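Local coordinates for protein dephospho-CoA kinase (Mycobacterium paratuberculosis, PDB 6N39) that probably catalyses the last step of coenzyme A biosynthesis, the ATP-dependent phosphorylation of the 3'-hydroxyl of dephospho-CoA, and carries a C-terminal UPF0157 (GrpB) domain involved in its proper folding, at residues H207-R212 with A331-G336; L355-W360 with E394-D399. One frame throughout, in Å; residues are numbered along the deposited sequence.

Interaction 1. Residues H207-R212 with A331-G336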
loop_
_atom_site.group_PDB
_atom_site.type_symbol
_atom_site.label_atom_id
_atom_site.label_comp_id
_atom_site.label_asym_id
_atom_site.label_seq_id
_atom_site.Cartn_x
_atom_site.Cartn_y
_atom_site.Cartn_z
ATOM N N HIS A 207 -8.696 -6.958 -12.208
ATOM C CA HIS A 207 -9.397 -8.190 -12.554
ATOM C C HIS A 207 -9.303 -9.205 -11.423
ATOM O O HIS A 207 -10.287 -9.881 -11.100
ATOM C CB HIS A 207 -8.833 -8.785 -13.848
ATOM C CG HIS A 207 -9.457 -10.087 -14.222
ATOM N ND1 HIS A 207 -10.781 -10.196 -14.589
ATOM C CD2 HIS A 207 -8.940 -11.333 -14.307
ATOM C CE1 HIS A 207 -11.053 -11.453 -14.881
ATOM N NE2 HIS A 207 -9.952 -12.164 -14.720
ATOM N N ASN A 208 -8.121 -9.322 -10.815
ATOM C CA ASN A 208 -7.926 -10.237 -9.699
ATOM C C ASN A 208 -8.808 -9.861 -8.528
ATOM O O ASN A 208 -9.394 -10.740 -7.885
ATOM C CB ASN A 208 -6.460 -10.237 -9.261
ATOM C CG ASN A 208 -5.575 -11.071 -10.170
ATOM O OD1 ASN A 208 -6.068 -11.839 -10.998
ATOM N ND2 ASN A 208 -4.268 -10.941 -10.006
ATOM N N LEU A 209 -8.892 -8.558 -8.218
ATOM C CA LEU A 209 -9.750 -8.115 -7.121
ATOM C C LEU A 209 -11.200 -8.468 -7.396
ATOM O O LEU A 209 -11.908 -8.991 -6.526
ATOM C CB LEU A 209 -9.616 -6.605 -6.911
ATOM C CG LEU A 209 -8.489 -6.087 -6.034
ATOM C CD1 LEU A 209 -8.672 -4.575 -5.863
ATOM C CD2 LEU A 209 -8.450 -6.808 -4.655
ATOM N N SER A 210 -11.654 -8.196 -8.619
ATOM C CA SER A 210 -13.041 -8.456 -8.977
ATOM C C SER A 210 -13.382 -9.942 -8.942
ATOM O O SER A 210 -14.538 -10.301 -8.703
ATOM C CB SER A 210 -13.322 -7.892 -10.367
ATOM O OG SER A 210 -14.542 -8.402 -10.846
ATOM N N THR A 211 -12.422 -10.821 -9.225
ATOM C CA THR A 211 -12.683 -12.254 -9.172
ATOM C C THR A 211 -12.151 -12.871 -7.891
ATOM O O THR A 211 -12.153 -14.096 -7.761
ATOM C CB THR A 211 -12.078 -12.977 -10.383
ATOM O OG1 THR A 211 -10.714 -12.573 -10.555
ATOM C CG2 THR A 211 -12.872 -12.695 -11.670
ATOM N N ARG A 212 -11.690 -12.043 -6.955
ATOM C CA ARG A 212 -11.121 -12.489 -5.676
ATOM C C ARG A 212 -10.017 -13.527 -5.891
ATOM O O ARG A 212 -9.943 -14.547 -5.205
ATOM C CB ARG A 212 -12.213 -13.021 -4.748
ATOM C CG ARG A 212 -13.514 -12.216 -4.813
ATOM C CD ARG A 212 -13.823 -11.451 -3.531
ATOM N NE ARG A 212 -15.138 -10.795 -3.579
ATOM C CZ ARG A 212 -15.434 -9.741 -4.343
ATOM N NH1 ARG A 212 -14.518 -9.211 -5.145
ATOM N NH2 ARG A 212 -16.649 -9.208 -4.313
ATOM N N ALA A 331 -4.004 -12.602 0.401
ATOM C CA ALA A 331 -2.799 -12.284 -0.361
ATOM C C ALA A 331 -3.108 -11.157 -1.332
ATOM O O ALA A 331 -4.268 -10.894 -1.659
ATOM C CB ALA A 331 -2.243 -13.500 -1.122
ATOM N N SER A 332 -2.052 -10.497 -1.805
ATOM C CA SER A 332 -2.263 -9.355 -2.690
ATOM C C SER A 332 -2.757 -9.821 -4.049
ATOM O O SER A 332 -2.330 -10.858 -4.555
ATOM C CB SER A 332 -0.979 -8.548 -2.860
ATOM O OG SER A 332 -1.186 -7.504 -3.793
ATOM N N ALA A 333 -3.663 -9.046 -4.641
ATOM C CA ALA A 333 -4.085 -9.231 -6.022
ATOM C C ALA A 333 -3.182 -8.501 -7.015
ATOM O O ALA A 333 -3.423 -8.589 -8.222
ATOM C CB ALA A 333 -5.535 -8.746 -6.195
ATOM N N ASP A 334 -2.166 -7.778 -6.535
ATOM C CA ASP A 334 -1.318 -6.954 -7.394
ATOM C C ASP A 334 -0.137 -7.786 -7.887
ATOM O O ASP A 334 0.748 -8.117 -7.079
ATOM C CB ASP A 334 -0.836 -5.733 -6.613
ATOM C CG ASP A 334 0.020 -4.771 -7.445
ATOM O OD1 ASP A 334 0.322 -5.054 -8.617
ATOM O OD2 ASP A 334 0.374 -3.700 -6.910
ATOM N N PRO A 335 -0.061 -8.144 -9.178
ATOM C CA PRO A 335 1.077 -8.963 -9.631
ATOM C C PRO A 335 2.418 -8.256 -9.525
ATOM O O PRO A 335 3.451 -8.927 -9.590
ATOM C CB PRO A 335 0.734 -9.287 -11.094
ATOM C CG PRO A 335 -0.178 -8.168 -11.525
ATOM C CD PRO A 335 -0.976 -7.800 -10.290
ATOM N N GLY A 336 2.444 -6.936 -9.352
ATOM C CA GLY A 336 3.700 -6.252 -9.122
ATOM C C GLY A 336 4.266 -6.376 -7.717
ATOM O O GLY A 336 5.402 -5.962 -7.495
#

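Interaction 2. Residues L355-W360 with E394-D399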
loop_
_atom_site.group_PDB
_atom_site.type_symbol
_atom_site.label_atom_id
_atom_site.label_comp_id
_atom_site.label_asym_id
_atom_site.label_seq_id
_atom_site.Cartn_x
_atom_site.Cartn_y
_atom_site.Cartn_z
ATOM N N LEU A 355 6.786 -14.182 14.737
ATOM C CA LEU A 355 7.681 -13.125 15.217
ATOM C C LEU A 355 9.025 -13.700 15.682
ATOM O O LEU A 355 10.117 -13.152 15.381
ATOM C CB LEU A 355 6.982 -12.365 16.356
ATOM C CG LEU A 355 5.623 -11.708 16.028
ATOM C CD1 LEU A 355 4.972 -11.120 17.260
ATOM C CD2 LEU A 355 5.762 -10.602 14.966
ATOM N N LEU A 356 8.951 -14.828 16.400
ATOM C CA LEU A 356 10.160 -15.448 16.934
ATOM C C LEU A 356 11.104 -15.872 15.812
ATOM O O LEU A 356 12.320 -15.747 15.945
ATOM C CB LEU A 356 9.787 -16.656 17.801
ATOM C CG LEU A 356 10.943 -17.566 18.246
ATOM C CD1 LEU A 356 11.980 -16.784 19.064
ATOM C CD2 LEU A 356 10.456 -18.802 19.058
ATOM N N PHE A 357 10.562 -16.425 14.728
ATOM C CA PHE A 357 11.385 -16.975 13.649
ATOM C C PHE A 357 12.309 -15.913 13.079
ATOM O O PHE A 357 13.511 -16.156 12.880
ATOM C CB PHE A 357 10.443 -17.553 12.578
ATOM C CG PHE A 357 11.119 -18.332 11.473
ATOM C CD1 PHE A 357 11.647 -19.590 11.699
ATOM C CD2 PHE A 357 11.160 -17.818 10.189
ATOM C CE1 PHE A 357 12.239 -20.310 10.670
ATOM C CE2 PHE A 357 11.730 -18.534 9.156
ATOM C CZ PHE A 357 12.275 -19.783 9.400
ATOM N N VAL A 358 11.776 -14.702 12.871
ATOM C CA VAL A 358 12.606 -13.591 12.405
ATOM C C VAL A 358 13.697 -13.265 13.416
ATOM O O VAL A 358 14.877 -13.126 13.053
ATOM C CB VAL A 358 11.739 -12.352 12.116
ATOM C CG1 VAL A 358 12.628 -11.183 11.720
ATOM C CG2 VAL A 358 10.737 -12.664 11.019
ATOM N N ASP A 359 13.325 -13.095 14.695
ATOM C CA ASP A 359 14.359 -12.691 15.663
ATOM C C ASP A 359 15.433 -13.773 15.821
ATOM O O ASP A 359 16.640 -13.478 15.908
ATOM C CB ASP A 359 13.724 -12.364 17.012
ATOM C CG ASP A 359 13.012 -11.029 17.001
ATOM O OD1 ASP A 359 13.378 -10.196 16.158
ATOM O OD2 ASP A 359 12.096 -10.807 17.817
ATOM N N TRP A 360 15.003 -15.032 15.843
ATOM C CA TRP A 360 15.911 -16.159 15.988
ATOM C C TRP A 360 16.898 -16.212 14.829
ATOM O O TRP A 360 18.113 -16.204 15.040
ATOM C CB TRP A 360 15.088 -17.450 16.092
ATOM C CG TRP A 360 15.895 -18.710 16.070
ATOM C CD1 TRP A 360 16.889 -19.066 16.937
ATOM C CD2 TRP A 360 15.770 -19.787 15.136
ATOM N NE1 TRP A 360 17.395 -20.298 16.594
ATOM C CE2 TRP A 360 16.722 -20.764 15.496
ATOM C CE3 TRP A 360 14.944 -20.023 14.029
ATOM C CZ2 TRP A 360 16.879 -21.956 14.789
ATOM C CZ3 TRP A 360 15.099 -21.211 13.326
ATOM C CH2 TRP A 360 16.063 -22.162 13.712
ATOM N N GLU A 394 8.896 -28.527 4.350
ATOM C CA GLU A 394 8.076 -28.601 5.561
ATOM C C GLU A 394 8.700 -29.397 6.708
ATOM O O GLU A 394 8.619 -28.923 7.855
ATOM C CB GLU A 394 6.687 -29.161 5.218
ATOM C CG GLU A 394 5.654 -28.974 6.343
ATOM C CD GLU A 394 5.519 -27.507 6.785
ATOM O OE1 GLU A 394 5.357 -27.264 8.006
ATOM O OE2 GLU A 394 5.587 -26.597 5.920
ATOM N N PRO A 395 9.317 -30.566 6.505
ATOM C CA PRO A 395 9.847 -31.290 7.675
ATOM C C PRO A 395 10.863 -30.480 8.478
ATOM O O PRO A 395 10.935 -30.636 9.700
ATOM C CB PRO A 395 10.464 -32.558 7.062
ATOM C CG PRO A 395 9.737 -32.746 5.767
ATOM C CD PRO A 395 9.488 -31.340 5.261
ATOM N N TRP A 396 11.626 -29.598 7.833
ATOM C CA TRP A 396 12.640 -28.825 8.546
ATOM C C TRP A 396 12.027 -27.925 9.621
ATOM O O TRP A 396 12.659 -27.678 10.656
ATOM C CB TRP A 396 13.445 -27.985 7.550
ATOM C CG TRP A 396 14.531 -27.158 8.181
ATOM C CD1 TRP A 396 15.805 -27.566 8.485
ATOM C CD2 TRP A 396 14.442 -25.785 8.590
ATOM N NE1 TRP A 396 16.513 -26.525 9.048
ATOM C CE2 TRP A 396 15.699 -25.424 9.126
ATOM C CE3 TRP A 396 13.427 -24.828 8.553
ATOM C CZ2 TRP A 396 15.960 -24.143 9.626
ATOM C CZ3 TRP A 396 13.696 -23.549 9.033
ATOM C CH2 TRP A 396 14.951 -23.226 9.570
ATOM N N PHE A 397 10.801 -27.435 9.405
ATOM C CA PHE A 397 10.194 -26.545 10.390
ATOM C C PHE A 397 9.932 -27.215 11.732
ATOM O O PHE A 397 9.873 -26.512 12.732
ATOM C CB PHE A 397 8.903 -25.924 9.847
ATOM C CG PHE A 397 9.155 -24.862 8.831
ATOM C CD1 PHE A 397 9.607 -23.607 9.221
ATOM C CD2 PHE A 397 8.999 -25.125 7.482
ATOM C CE1 PHE A 397 9.871 -22.619 8.277
ATOM C CE2 PHE A 397 9.265 -24.142 6.530
ATOM C CZ PHE A 397 9.698 -22.882 6.936
ATOM N N ARG A 398 9.851 -28.546 11.817
ATOM C CA ARG A 398 9.645 -29.148 13.134
ATOM C C ARG A 398 10.862 -28.933 14.035
ATOM O O ARG A 398 10.744 -28.481 15.190
ATOM C CB ARG A 398 9.322 -30.632 12.991
ATOM C CG ARG A 398 8.083 -30.901 12.128
ATOM C CD ARG A 398 7.522 -32.311 12.365
ATOM N NE ARG A 398 8.453 -33.376 11.972
ATOM C CZ ARG A 398 8.572 -33.864 10.734
ATOM N NH1 ARG A 398 7.826 -33.389 9.745
ATOM N NH2 ARG A 398 9.443 -34.829 10.479
ATOM N N ASP A 399 12.048 -29.209 13.504
ATOM C CA ASP A 399 13.272 -29.017 14.277
ATOM C C ASP A 399 13.587 -27.538 14.433
ATOM O O ASP A 399 14.074 -27.112 15.489
ATOM C CB ASP A 399 14.427 -29.762 13.602
ATOM C CG ASP A 399 15.744 -29.597 14.326
ATOM O OD1 ASP A 399 15.862 -30.024 15.501
ATOM O OD2 ASP A 399 16.677 -29.070 13.689
#

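Interaction 1. Residues H207-R212 with A331-G336
N208 and L209, on the last turn of helix 187-210, meet A333 in the loop that follows strand 328-331. The methyl group of A333 points at the helix. N208 CB lies 3.5 Å from A333 CB, and L209 CD2 lies 3.8 Å from the same methyl carbon. The small side chain is therefore touched by two consecutive helix residues. L209 arrives indirectly: its side chain leaves the helix past the loop, and only its branched end comes close.

The polar part of the contact is one hydrogen bond. N208 ND2 donates to A333 O over 3.1 Å, with an N-H...O angle of 164°. The oxygen lies close to the amide plane of N208, so the N-H is well aimed. The donor is tilted 29° from the carbonyl plane of A333. With CG beside the backbone N, chi1 of -79° turns the amide toward A333 O while CB stays against the methyl.

Both sides are also held by bonds of their own. The helix ends in a Schellman motif with R212, at positive phi, as its C-prime residue. H207 O accepts from T211 N and T211 OG1, which reach it from opposite faces of its plane. In the loop, S332 OG takes the backbone N of D334 in an ST turn. D334 OD1 takes the N of G336 in an Asx turn. Outside the two segments, R201 of the same long helix forms a salt bridge with D334 OD2, and F205 touches A333.

The contact fixes the end of helix 187-210, where the kinase part runs over into the UPF0157 region, to the loop between strands 328-331 and 339-345. A neutral amide donates to a loop carbonyl beside apolar packing on the A333 methyl; no charge is involved across the contact.

Interaction 2. Residues L355-W360 with E394-D399
The ring of F357 projects from helix 349-363 into the angle between W396 and F397 of helix 386-411. Its far end is the bump. F357 CE1 lies 3.9 Å from W396 CZ3, and F357 CZ lies 3.9 Å from F397 CE1. W396 CZ3 comes in at the edge of the F357 ring, near its plane. The F357 and F397 rings are oblique to each other, with planes at 46°. The two walls of the hollow also touch, for W396 CE3 sits over one face of F397, toward its rim.

W360 adds a looser second contact one turn further on. Its CZ3 is 4.3 Å from W396 CH2. The outer rim of the W396 six-membered ring, CZ3 and CH2, thus faces both F357 and W360.

The segment axes stay 13.7 Å apart and cross at 81°, so long aromatic side chains span the gap. CG of F357 is anti to the backbone N (chi1 -172°), which extends the ring toward the other helix. Y371 of helix 365-382 stacks on W396 and meets F357 edge-to-face.

With no hydrogen bond between the segments, the contact rests on apolar ring packing within the helical part of the UPF0157 region. It holds by the fit of the rings rather than by directed bonds.

From the N terminus, the chain first builds the P-loop kinase part with its parallel sheet, then runs along helix 187-210. Interaction 1 opens at the end of that helix. It closes a loop of 118 residues, which takes in most of the mixed sheet, at the turn before strand 339-345. The chain then enters helix 349-363, where interaction 2 opens. This closes a shorter, nearly all-helical loop of 33 residues on helix 386-411. The two loops lie in series and neither nest nor cross. The nearest atoms of interactions 1 and 2 are about 17 Å apart. Interaction 1 ties the end of the helix leading out of the kinase part to the loop after edge strand 328-331 of the mixed sheet; interaction 2 ties together helices inside the UPF0157 region.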